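Local coordinates for protein probable CoA-transferase alpha subunit (Rhodococcus jostii, PDB 6COJ) that probably works with a partner beta subunit as a CoA-transferase family enzyme acting on a coenzyme A thioester that carries a ring system, at residues Arg145-Thr156 against Ser166-Ala174; Leu184-Tyr195 against Leu226-Leu237. The protein carries 1 engineered substitution. All blocks are in the same frame, centred on the assembly; numbering follows the deposited sequence.

Contact 1: Arg145-Thr156 against Ser166-Ala174; sequences RRFWGDELRTVT and SETLIAMPA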
loop_
_atom_site.group_PDB
_atom_site.type_symbol
_atom_site.label_atom_id
_atom_site.label_comp_id
_atom_site.label_asym_id
_atom_site.label_seq_id
_atom_site.Cartn_x
_atom_site.Cartn_y
_atom_site.Cartn_z
ATOM N N ARG A 145 9.891 -7.092 -21.844
ATOM C CA ARG A 145 10.108 -8.531 -21.991
ATOM C C ARG A 145 11.495 -8.835 -22.540
ATOM O O ARG A 145 12.145 -9.791 -22.104
ATOM C CB ARG A 145 9.051 -9.145 -22.913
ATOM C CG ARG A 145 7.615 -8.939 -22.454
ATOM C CD ARG A 145 7.375 -9.499 -21.055
ATOM N NE ARG A 145 7.718 -10.910 -20.907
ATOM C CZ ARG A 145 6.913 -11.917 -21.225
ATOM N NH1 ARG A 145 5.706 -11.678 -21.724
ATOM N NH2 ARG A 145 7.311 -13.173 -21.050
ATOM N N ARG A 146 11.937 -8.064 -23.514
ATOM C CA ARG A 146 13.252 -8.288 -24.140
ATOM C C ARG A 146 14.417 -7.842 -23.285
ATOM O O ARG A 146 15.440 -8.417 -23.353
ATOM C CB ARG A 146 13.338 -7.604 -25.468
ATOM C CG ARG A 146 12.417 -8.139 -26.501
ATOM C CD ARG A 146 13.075 -8.192 -27.867
ATOM N NE ARG A 146 13.595 -6.965 -28.493
ATOM C CZ ARG A 146 14.894 -6.750 -28.719
ATOM N NH1 ARG A 146 15.274 -5.669 -29.360
ATOM N NH2 ARG A 146 15.838 -7.599 -28.279
ATOM N N PHE A 147 14.244 -6.781 -22.510
ATOM C CA PHE A 147 15.291 -6.400 -21.566
ATOM C C PHE A 147 15.607 -7.543 -20.607
ATOM O O PHE A 147 16.769 -7.744 -20.229
ATOM C CB PHE A 147 14.863 -5.175 -20.752
ATOM C CG PHE A 147 15.082 -3.857 -21.438
ATOM C CD1 PHE A 147 16.365 -3.417 -21.750
ATOM C CD2 PHE A 147 14.010 -3.023 -21.719
ATOM C CE1 PHE A 147 16.558 -2.196 -22.362
ATOM C CE2 PHE A 147 14.193 -1.798 -22.324
ATOM C CZ PHE A 147 15.479 -1.374 -22.649
ATOM N N TRP A 148 14.587 -8.296 -20.192
ATOM C CA TRP A 148 14.745 -9.306 -19.154
ATOM C C TRP A 148 14.888 -10.719 -19.685
ATOM O O TRP A 148 15.460 -11.566 -18.990
ATOM C CB TRP A 148 13.528 -9.313 -18.238
ATOM C CG TRP A 148 13.382 -8.148 -17.336
ATOM C CD1 TRP A 148 13.172 -6.846 -17.695
ATOM C CD2 TRP A 148 13.375 -8.181 -15.902
ATOM N NE1 TRP A 148 13.046 -6.066 -16.567
ATOM C CE2 TRP A 148 13.169 -6.863 -15.458
ATOM C CE3 TRP A 148 13.543 -9.199 -14.953
ATOM C CZ2 TRP A 148 13.107 -6.537 -14.105
ATOM C CZ3 TRP A 148 13.499 -8.870 -13.609
ATOM C CH2 TRP A 148 13.276 -7.549 -13.200
ATOM N N GLY A 149 14.362 -11.007 -20.877
ATOM C CA GLY A 149 14.335 -12.388 -21.332
ATOM C C GLY A 149 13.693 -13.313 -20.314
ATOM O O GLY A 149 12.670 -12.985 -19.697
ATOM N N ASP A 150 14.324 -14.474 -20.100
ATOM C CA ASP A 150 13.741 -15.503 -19.244
ATOM C C ASP A 150 13.804 -15.160 -17.759
ATOM O O ASP A 150 13.252 -15.913 -16.948
ATOM C CB ASP A 150 14.379 -16.870 -19.522
ATOM C CG ASP A 150 13.583 -18.020 -18.914
ATOM O OD1 ASP A 150 12.350 -18.070 -19.130
ATOM O OD2 ASP A 150 14.187 -18.864 -18.217
ATOM N N GLU A 151 14.451 -14.058 -17.380
ATOM C CA GLU A 151 14.386 -13.600 -15.995
ATOM C C GLU A 151 13.005 -13.057 -15.639
ATOM O O GLU A 151 12.678 -12.956 -14.452
ATOM C CB GLU A 151 15.466 -12.541 -15.732
ATOM C CG GLU A 151 15.669 -12.234 -14.249
ATOM C CD GLU A 151 16.759 -11.217 -13.960
ATOM O OE1 GLU A 151 17.663 -11.012 -14.805
ATOM O OE2 GLU A 151 16.704 -10.628 -12.861
ATOM N N LEU A 152 12.196 -12.690 -16.637
ATOM C CA LEU A 152 10.846 -12.171 -16.423
ATOM C C LEU A 152 9.872 -13.127 -17.093
ATOM O O LEU A 152 9.843 -13.231 -18.323
ATOM C CB LEU A 152 10.703 -10.760 -16.994
ATOM C CG LEU A 152 9.393 -10.038 -16.665
ATOM C CD1 LEU A 152 9.289 -9.784 -15.167
ATOM C CD2 LEU A 152 9.320 -8.738 -17.441
ATOM N N ARG A 153 9.079 -13.820 -16.281
ATOM C CA ARG A 153 8.106 -14.801 -16.739
ATOM C C ARG A 153 6.693 -14.302 -16.461
ATOM O O ARG A 153 6.481 -13.340 -15.725
ATOM C CB ARG A 153 8.353 -16.156 -16.057
ATOM C CG ARG A 153 9.708 -16.758 -16.408
ATOM C CD ARG A 153 10.061 -17.960 -15.554
ATOM N NE ARG A 153 11.337 -18.520 -16.005
ATOM C CZ ARG A 153 12.013 -19.486 -15.388
ATOM N NH1 ARG A 153 11.556 -20.022 -14.266
ATOM N NH2 ARG A 153 13.162 -19.913 -15.897
ATOM N N THR A 154 5.715 -14.975 -17.063
ATOM C CA THR A 154 4.317 -14.661 -16.817
ATOM C C THR A 154 3.720 -15.629 -15.804
ATOM O O THR A 154 4.311 -16.648 -15.447
ATOM C CB THR A 154 3.499 -14.703 -18.106
ATOM O OG1 THR A 154 3.578 -16.014 -18.684
ATOM C CG2 THR A 154 4.018 -13.679 -19.098
ATOM N N VAL A 155 2.524 -15.284 -15.341
ATOM C CA VAL A 155 1.744 -16.151 -14.468
ATOM C C VAL A 155 0.294 -16.060 -14.916
ATOM O O VAL A 155 -0.205 -14.971 -15.217
ATOM C CB VAL A 155 1.911 -15.761 -12.980
ATOM C CG1 VAL A 155 1.483 -14.314 -12.739
ATOM C CG2 VAL A 155 1.132 -16.717 -12.079
ATOM N N THR A 156 -0.375 -17.205 -14.992
ATOM C CA THR A 156 -1.773 -17.255 -15.402
ATOM C C THR A 156 -2.693 -17.358 -14.191
ATOM O O THR A 156 -2.430 -18.120 -13.258
ATOM C CB THR A 156 -1.988 -18.435 -16.344
ATOM O OG1 THR A 156 -1.184 -18.238 -17.509
ATOM C CG2 THR A 156 -3.446 -18.534 -16.770
ATOM N N SER A 166 -8.781 -16.928 -19.216
ATOM C CA SER A 166 -7.880 -16.711 -18.091
ATOM C C SER A 166 -6.831 -15.668 -18.450
ATOM O O SER A 166 -6.228 -15.718 -19.528
ATOM C CB SER A 166 -7.180 -18.016 -17.723
ATOM O OG SER A 166 -8.139 -19.003 -17.377
ATOM N N GLU A 167 -6.614 -14.728 -17.541
ATOM C CA GLU A 167 -5.631 -13.681 -17.766
ATOM C C GLU A 167 -4.237 -14.202 -17.483
ATOM O O GLU A 167 -4.004 -14.878 -16.478
ATOM C CB GLU A 167 -5.887 -12.529 -16.807
ATOM C CG GLU A 167 -7.139 -11.771 -17.074
ATOM C CD GLU A 167 -7.137 -10.426 -16.381
ATOM O OE1 GLU A 167 -8.238 -9.889 -16.161
ATOM O OE2 GLU A 167 -6.042 -9.913 -16.063
ATOM N N THR A 168 -3.299 -13.851 -18.357
ATOM C CA THR A 168 -1.884 -14.118 -18.144
ATOM C C THR A 168 -1.185 -12.778 -17.950
ATOM O O THR A 168 -1.286 -11.891 -18.803
ATOM C CB THR A 168 -1.290 -14.886 -19.323
ATOM O OG1 THR A 168 -1.927 -16.165 -19.415
ATOM C CG2 THR A 168 0.187 -15.112 -19.122
ATOM N N LEU A 169 -0.524 -12.623 -16.811
ATOM C CA LEU A 169 0.051 -11.354 -16.387
ATOM C C LEU A 169 1.557 -11.504 -16.205
ATOM O O LEU A 169 2.092 -12.613 -16.151
ATOM C CB LEU A 169 -0.592 -10.909 -15.070
ATOM C CG LEU A 169 -2.098 -10.664 -15.148
ATOM C CD1 LEU A 169 -2.762 -10.942 -13.804
ATOM C CD2 LEU A 169 -2.340 -9.248 -15.611
ATOM N N ILE A 170 2.258 -10.374 -16.118
ATOM C CA ILE A 170 3.668 -10.415 -15.744
ATOM C C ILE A 170 3.769 -10.909 -14.309
ATOM O O ILE A 170 3.049 -10.432 -13.424
ATOM C CB ILE A 170 4.295 -9.018 -15.861
ATOM C CG1 ILE A 170 4.184 -8.472 -17.289
ATOM C CG2 ILE A 170 5.739 -9.032 -15.371
ATOM C CD1 ILE A 170 4.998 -9.244 -18.324
ATOM N N ALA A 171 4.653 -11.868 -14.064
ATOM C CA ALA A 171 5.013 -12.238 -12.696
ATOM C C ALA A 171 6.236 -11.412 -12.336
ATOM O O ALA A 171 7.367 -11.773 -12.678
ATOM C CB ALA A 171 5.311 -13.733 -12.607
ATOM N N MET A 172 6.031 -10.272 -11.699
ATOM C CA MET A 172 7.177 -9.461 -11.318
ATOM C C MET A 172 7.927 -10.160 -10.194
ATOM O O MET A 172 7.355 -10.367 -9.119
ATOM C CB MET A 172 6.701 -8.090 -10.848
ATOM C CG MET A 172 7.846 -7.211 -10.377
ATOM S SD MET A 172 8.988 -6.834 -11.716
ATOM C CE MET A 172 10.368 -6.272 -10.734
ATOM N N PRO A 173 9.183 -10.553 -10.389
ATOM C CA PRO A 173 9.913 -11.210 -9.301
ATOM C C PRO A 173 10.230 -10.226 -8.185
ATOM O O PRO A 173 10.356 -9.013 -8.398
ATOM C CB PRO A 173 11.202 -11.684 -9.984
ATOM C CG PRO A 173 11.420 -10.651 -11.066
ATOM C CD PRO A 173 10.027 -10.357 -11.582
ATOM N N ALA A 174 10.377 -10.767 -6.981
ATOM C CA ALA A 174 10.780 -9.942 -5.852
ATOM C C ALA A 174 12.133 -9.293 -6.114
ATOM O O ALA A 174 13.073 -9.939 -6.598
ATOM C CB ALA A 174 10.864 -10.800 -4.594
#
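A β-hairpin of strands 153-156 and 168-173 pairs V155 with L169 at its centre, and the preceding helix end and turn add side chains beside it. V155 N gives its hydrogen to L169 O (2.8 Å), and L169 N returns a bond to V155 O (2.9 Å). Further along, A171 N donates to R153 O (2.9 Å). The short strand axes meet at 126°, well away from strictly antiparallel. Threonines, β-branched and suited to extended chain, occupy the neighbouring non-hydrogen-bonded pair: T156 OG1 and T168 OG1 share a hydrogen bond of 2.9 Å, which ties the side chains across the strands. The other branch of T168, CG2, presses on T154 CB at 3.5 Å, a tight fit. On the face of V155 and A171, the small methyl of A171 lies beside V155 CG1; the same valine packs on V155 of the second subunit.

At the other end the packing is apolar. L152 carries its CG anti to the backbone N (chi1 -172°), a torsion that sends CD1 between I170 CG2, 3.6 Å away, and the CD of P173. P173 CG comes obliquely against the indole, 3.7 Å from W148 CZ3, while M172 brings SD to 5.3 Å from the centroid of the six-membered ring of W148, an oblique Met-aromatic contact. The indole NE1 is bonded to E114 O of strand 111-114. Y159 of the second subunit, through its hydroxyl, also bonds R153 N and A171 O. The reciprocal backbone bonds of V155 and L169 mark an antiparallel β-hairpin, whose strand 168-173 is the middle of a three-stranded sheet with 133-136 on its other side.

Contact 2: Leu184-Tyr195 against Leu226-Leu237; sequences LNLGDKHGNAAY and LVKTVPLQNLIL. With SO4 (sulfate ion), chain D.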
loop_
_atom_site.group_PDB
_atom_site.type_symbol
_atom_site.label_atom_id
_atom_site.label_comp_id
_atom_site.label_asym_id
_atom_site.label_seq_id
_atom_site.Cartn_x
_atom_site.Cartn_y
_atom_site.Cartn_z
ATOM N N LEU A 184 16.339 10.631 4.676
ATOM C CA LEU A 184 15.096 11.193 5.183
ATOM C C LEU A 184 15.371 12.490 5.941
ATOM O O LEU A 184 16.518 12.872 6.191
ATOM C CB LEU A 184 14.328 10.177 6.045
ATOM C CG LEU A 184 13.640 9.112 5.188
ATOM C CD1 LEU A 184 13.195 7.929 6.030
ATOM C CD2 LEU A 184 12.435 9.707 4.444
ATOM N N ASN A 185 14.299 13.186 6.308
ATOM C CA ASN A 185 14.486 14.517 6.865
ATOM C C ASN A 185 14.814 14.515 8.350
ATOM O O ASN A 185 15.502 15.421 8.827
ATOM C CB ASN A 185 13.273 15.403 6.573
ATOM C CG ASN A 185 13.048 15.577 5.084
ATOM O OD1 ASN A 185 13.574 16.521 4.460
ATOM N ND2 ASN A 185 12.292 14.674 4.501
ATOM N N LEU A 186 14.314 13.544 9.101
ATOM C CA LEU A 186 14.436 13.574 10.546
ATOM C C LEU A 186 14.396 12.142 11.040
ATOM O O LEU A 186 13.659 11.317 10.494
ATOM C CB LEU A 186 13.249 14.341 11.142
ATOM C CG LEU A 186 13.401 14.921 12.539
ATOM C CD1 LEU A 186 14.558 15.915 12.580
ATOM C CD2 LEU A 186 12.106 15.605 12.898
ATOM N N GLY A 187 15.162 11.849 12.079
ATOM C CA GLY A 187 15.128 10.510 12.640
ATOM C C GLY A 187 15.772 10.491 14.005
ATOM O O GLY A 187 16.448 11.441 14.404
ATOM N N ASP A 188 15.565 9.380 14.714
ATOM C CA ASP A 188 16.183 9.159 16.013
ATOM C C ASP A 188 17.339 8.161 15.880
ATOM O O ASP A 188 17.600 7.620 14.798
ATOM C CB ASP A 188 15.118 8.847 17.080
ATOM C CG ASP A 188 14.542 7.427 16.996
ATOM O OD1 ASP A 188 15.086 6.565 16.261
ATOM O OD2 ASP A 188 13.480 7.218 17.624
ATOM N N LYS A 189 18.063 7.945 16.987
ATOM C CA LYS A 189 19.234 7.075 16.946
ATOM C C LYS A 189 18.876 5.608 16.817
ATOM O O LYS A 189 19.785 4.780 16.688
ATOM C CB LYS A 189 20.112 7.296 18.180
ATOM C CG LYS A 189 19.453 6.927 19.499
ATOM C CD LYS A 189 20.416 7.281 20.624
ATOM C CE LYS A 189 19.858 6.988 21.990
ATOM N NZ LYS A 189 20.827 7.455 23.029
ATOM N N HIS A 190 17.583 5.265 16.850
ATOM C CA HIS A 190 17.142 3.885 16.741
ATOM C C HIS A 190 16.592 3.546 15.364
ATOM O O HIS A 190 16.236 2.388 15.125
ATOM C CB HIS A 190 16.063 3.592 17.789
ATOM C CG HIS A 190 16.402 4.063 19.167
ATOM N ND1 HIS A 190 17.457 3.557 19.896
ATOM C CD2 HIS A 190 15.801 4.981 19.960
ATOM C CE1 HIS A 190 17.505 4.160 21.071
ATOM N NE2 HIS A 190 16.504 5.022 21.138
ATOM N N GLY A 191 16.477 4.524 14.469
ATOM C CA GLY A 191 15.970 4.272 13.141
ATOM C C GLY A 191 14.533 4.690 12.893
ATOM O O GLY A 191 14.074 4.575 11.751
ATOM N N ASN A 192 13.789 5.132 13.908
ATOM C CA ASN A 192 12.527 5.786 13.605
ATOM C C ASN A 192 12.820 7.025 12.775
ATOM O O ASN A 192 13.748 7.777 13.088
ATOM C CB ASN A 192 11.805 6.150 14.895
ATOM C CG ASN A 192 11.445 4.942 15.716
ATOM O OD1 ASN A 192 10.767 4.014 15.242
ATOM N ND2 ASN A 192 11.923 4.920 16.961
ATOM N N ALA A 193 12.075 7.212 11.686
ATOM C CA ALA A 193 12.441 8.290 10.772
ATOM C C ALA A 193 11.237 8.768 9.974
ATOM O O ALA A 193 10.283 8.013 9.728
ATOM C CB ALA A 193 13.590 7.904 9.833
ATOM N N ALA A 194 11.308 10.031 9.554
ATOM C CA ALA A 194 10.194 10.695 8.905
ATOM C C ALA A 194 10.661 11.465 7.680
ATOM O O ALA A 194 11.804 11.943 7.607
ATOM C CB ALA A 194 9.487 11.670 9.846
ATOM N N TYR A 195 9.754 11.602 6.722
ATOM C CA TYR A 195 9.894 12.579 5.659
ATOM C C TYR A 195 9.042 13.803 5.970
ATOM O O TYR A 195 8.026 13.729 6.670
ATOM C CB TYR A 195 9.488 11.995 4.301
ATOM C CG TYR A 195 7.994 11.826 4.090
ATOM C CD1 TYR A 195 7.318 10.737 4.623
ATOM C CD2 TYR A 195 7.264 12.754 3.344
ATOM C CE1 TYR A 195 5.939 10.568 4.419
ATOM C CE2 TYR A 195 5.899 12.602 3.144
ATOM C CZ TYR A 195 5.238 11.508 3.683
ATOM O OH TYR A 195 3.886 11.354 3.458
ATOM N N LEU A 226 11.017 13.782 17.581
ATOM C CA LEU A 226 10.588 13.324 16.260
ATOM C C LEU A 226 9.068 13.243 16.158
ATOM O O LEU A 226 8.468 13.777 15.217
ATOM C CB LEU A 226 11.220 11.963 15.960
ATOM C CG LEU A 226 10.705 11.200 14.738
ATOM C CD1 LEU A 226 11.114 11.922 13.469
ATOM C CD2 LEU A 226 11.249 9.773 14.740
ATOM N N VAL A 227 8.427 12.560 17.113
ATOM C CA VAL A 227 7.000 12.282 16.988
ATOM C C VAL A 227 6.165 13.522 17.268
ATOM O O VAL A 227 4.996 13.573 16.874
ATOM C CB VAL A 227 6.561 11.070 17.836
ATOM C CG1 VAL A 227 7.377 9.837 17.455
ATOM C CG2 VAL A 227 6.687 11.369 19.324
ATOM N N LYS A 228 6.729 14.529 17.938
ATOM C CA LYS A 228 6.006 15.777 18.130
ATOM C C LYS A 228 6.205 16.766 16.987
ATOM O O LYS A 228 5.504 17.784 16.939
ATOM C CB LYS A 228 6.372 16.423 19.479
ATOM C CG LYS A 228 5.852 15.650 20.675
ATOM C CD LYS A 228 4.359 15.900 20.848
ATOM C CE LYS A 228 3.828 15.268 22.124
ATOM N NZ LYS A 228 4.730 14.182 22.609
ATOM N N THR A 229 7.120 16.486 16.062
ATOM C CA THR A 229 7.422 17.384 14.952
ATOM C C THR A 229 6.618 17.073 13.696
ATOM O O THR A 229 6.279 17.993 12.940
ATOM C CB THR A 229 8.922 17.321 14.635
ATOM O OG1 THR A 229 9.657 17.734 15.790
ATOM C CG2 THR A 229 9.283 18.229 13.462
ATOM N N VAL A 230 6.279 15.808 13.466
ATOM C CA VAL A 230 5.611 15.405 12.229
ATOM C C VAL A 230 4.347 14.636 12.580
ATOM O O VAL A 230 4.233 14.064 13.674
ATOM C CB VAL A 230 6.534 14.536 11.347
ATOM C CG1 VAL A 230 7.808 15.297 11.019
ATOM C CG2 VAL A 230 6.855 13.228 12.053
ATOM N N PRO A 231 3.382 14.590 11.663
ATOM C CA PRO A 231 2.209 13.739 11.880
ATOM C C PRO A 231 2.585 12.267 11.841
ATOM O O PRO A 231 3.621 11.863 11.300
ATOM C CB PRO A 231 1.282 14.097 10.713
ATOM C CG PRO A 231 1.768 15.441 10.231
ATOM C CD PRO A 231 3.248 15.401 10.440
ATOM N N LEU A 232 1.701 11.467 12.450
ATOM C CA LEU A 232 1.891 10.021 12.509
ATOM C C LEU A 232 2.220 9.446 11.146
ATOM O O LEU A 232 3.073 8.562 11.020
ATOM C CB LEU A 232 0.606 9.356 12.997
ATOM C CG LEU A 232 0.305 9.418 14.484
ATOM C CD1 LEU A 232 -1.098 8.868 14.739
ATOM C CD2 LEU A 232 1.360 8.611 15.220
ATOM N N GLN A 233 1.520 9.919 10.115
ATOM C CA GLN A 233 1.596 9.316 8.793
ATOM C C GLN A 233 2.956 9.528 8.143
ATOM O O GLN A 233 3.302 8.822 7.188
ATOM C CB GLN A 233 0.491 9.905 7.909
ATOM C CG GLN A 233 -0.956 9.542 8.318
ATOM C CD GLN A 233 -1.507 10.342 9.502
ATOM O OE1 GLN A 233 -0.882 11.289 9.981
ATOM N NE2 GLN A 233 -2.690 9.960 9.971
ATOM N N ASN A 234 3.734 10.484 8.637
ATOM C CA ASN A 234 5.049 10.761 8.089
ATOM C C ASN A 234 6.130 9.877 8.692
ATOM O O ASN A 234 7.267 9.900 8.209
ATOM C CB ASN A 234 5.396 12.236 8.343
ATOM C CG ASN A 234 4.501 13.201 7.577
ATOM O OD1 ASN A 234 3.325 13.362 7.901
ATOM N ND2 ASN A 234 5.068 13.877 6.579
ATOM N N LEU A 235 5.799 9.103 9.730
ATOM C CA LEU A 235 6.762 8.220 10.390
ATOM C C LEU A 235 6.853 6.927 9.589
ATOM O O LEU A 235 6.240 5.908 9.922
ATOM C CB LEU A 235 6.352 7.958 11.837
ATOM C CG LEU A 235 6.211 9.183 12.747
ATOM C CD1 LEU A 235 5.547 8.829 14.065
ATOM C CD2 LEU A 235 7.584 9.802 12.989
ATOM N N ILE A 236 7.615 6.984 8.495
ATOM C CA ILE A 236 7.607 5.876 7.543
ATOM C C ILE A 236 8.584 4.754 7.882
ATOM O O ILE A 236 8.419 3.640 7.370
ATOM C CB ILE A 236 7.725 6.308 6.069
ATOM C CG1 ILE A 236 9.088 6.950 5.785
ATOM C CG2 ILE A 236 6.545 7.229 5.673
ATOM C CD1 ILE A 236 9.343 7.160 4.286
ATOM N N LEU A 237 9.597 5.003 8.708
ATOM C CA LEU A 237 10.474 3.932 9.165
ATOM C C LEU A 237 10.301 3.731 10.662
ATOM O O LEU A 237 10.287 4.702 11.431
ATOM C CB LEU A 237 11.943 4.240 8.874
ATOM C CG LEU A 237 12.336 4.567 7.426
ATOM C CD1 LEU A 237 13.854 4.641 7.276
ATOM C CD2 LEU A 237 11.784 3.567 6.438
HETATM S S SO4 D . 18.414 5.342 25.191
HETATM O O1 SO4 D . 19.791 5.745 24.927
HETATM O O2 SO4 D . 18.020 4.300 24.244
HETATM O O3 SO4 D . 18.324 4.826 26.555
HETATM O O4 SO4 D . 17.531 6.495 25.041
HETATM O O HOH W 1 2.832 9.035 4.493
#
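Y195 and N234 grip each other twice. The ND2 of N234 donates to Y195 O (3.0 Å) and also lies over one face of the phenol, offset toward the rim, with ring and amide planes 31° apart. At the ring edge, I236 CG2 touches Y195 CE1 at 3.6 Å. The tyrosine CG sits between its backbone N and carbonyl carbon (chi1 75°), which swings the ring across N234.

Beside them the chains pair antiparallel, A193 N to L237 O at 3.1 Å and L237 N to A193 O at 3.3 Å, with I236 and L237 both facing A193 in a classic β bulge. A194, small enough to fit here, receives V230 CG2 and L226 CD1 on its methyl.

Farther out, an Asx turn shapes the loop: D188 OD1 takes H190 N, and OD2 takes N192 ND2 through its syn lone pair (2.9 Å) as well as the T223 hydroxyl. Beyond it, K189 NZ holds O1 (2.8 Å) of a sulfate probably from the crystallisation liquor.

The Y195 hydroxyl bonds Q233 of the second subunit and a water that donates to Q233 O of its own chain; an alanine here would probably leave that glutamine without its partner and uncover the N234 amide. L184, L226 and L237 thus build the buried part, the N234 amide satisfies the Y195 carbonyl, and the phenol hydroxyl crosses to the second subunit.

From the N terminus the chain reaches contact 1 first: its two segments are separated by nine residues without helix or strand, so 145-156 and 166-174 close a short local loop. Strand 177-184 of the parallel sheet follows and ends where contact 2 begins. Contact 2 spans more, since helix 203-208 and strand 213-217 lie between its segments, and 226-237 returns to complete a small antiparallel sheet with 184-195. The two loops run in series, neither enclosing nor crossing the other, and their centres are about 36 Å apart. Contact 1 ties helix 144-148 to the hairpin, contact 2 ties helix 223-229 to the sheet of strands 186-187, 193-194 and 235-237, and both touch the second subunit.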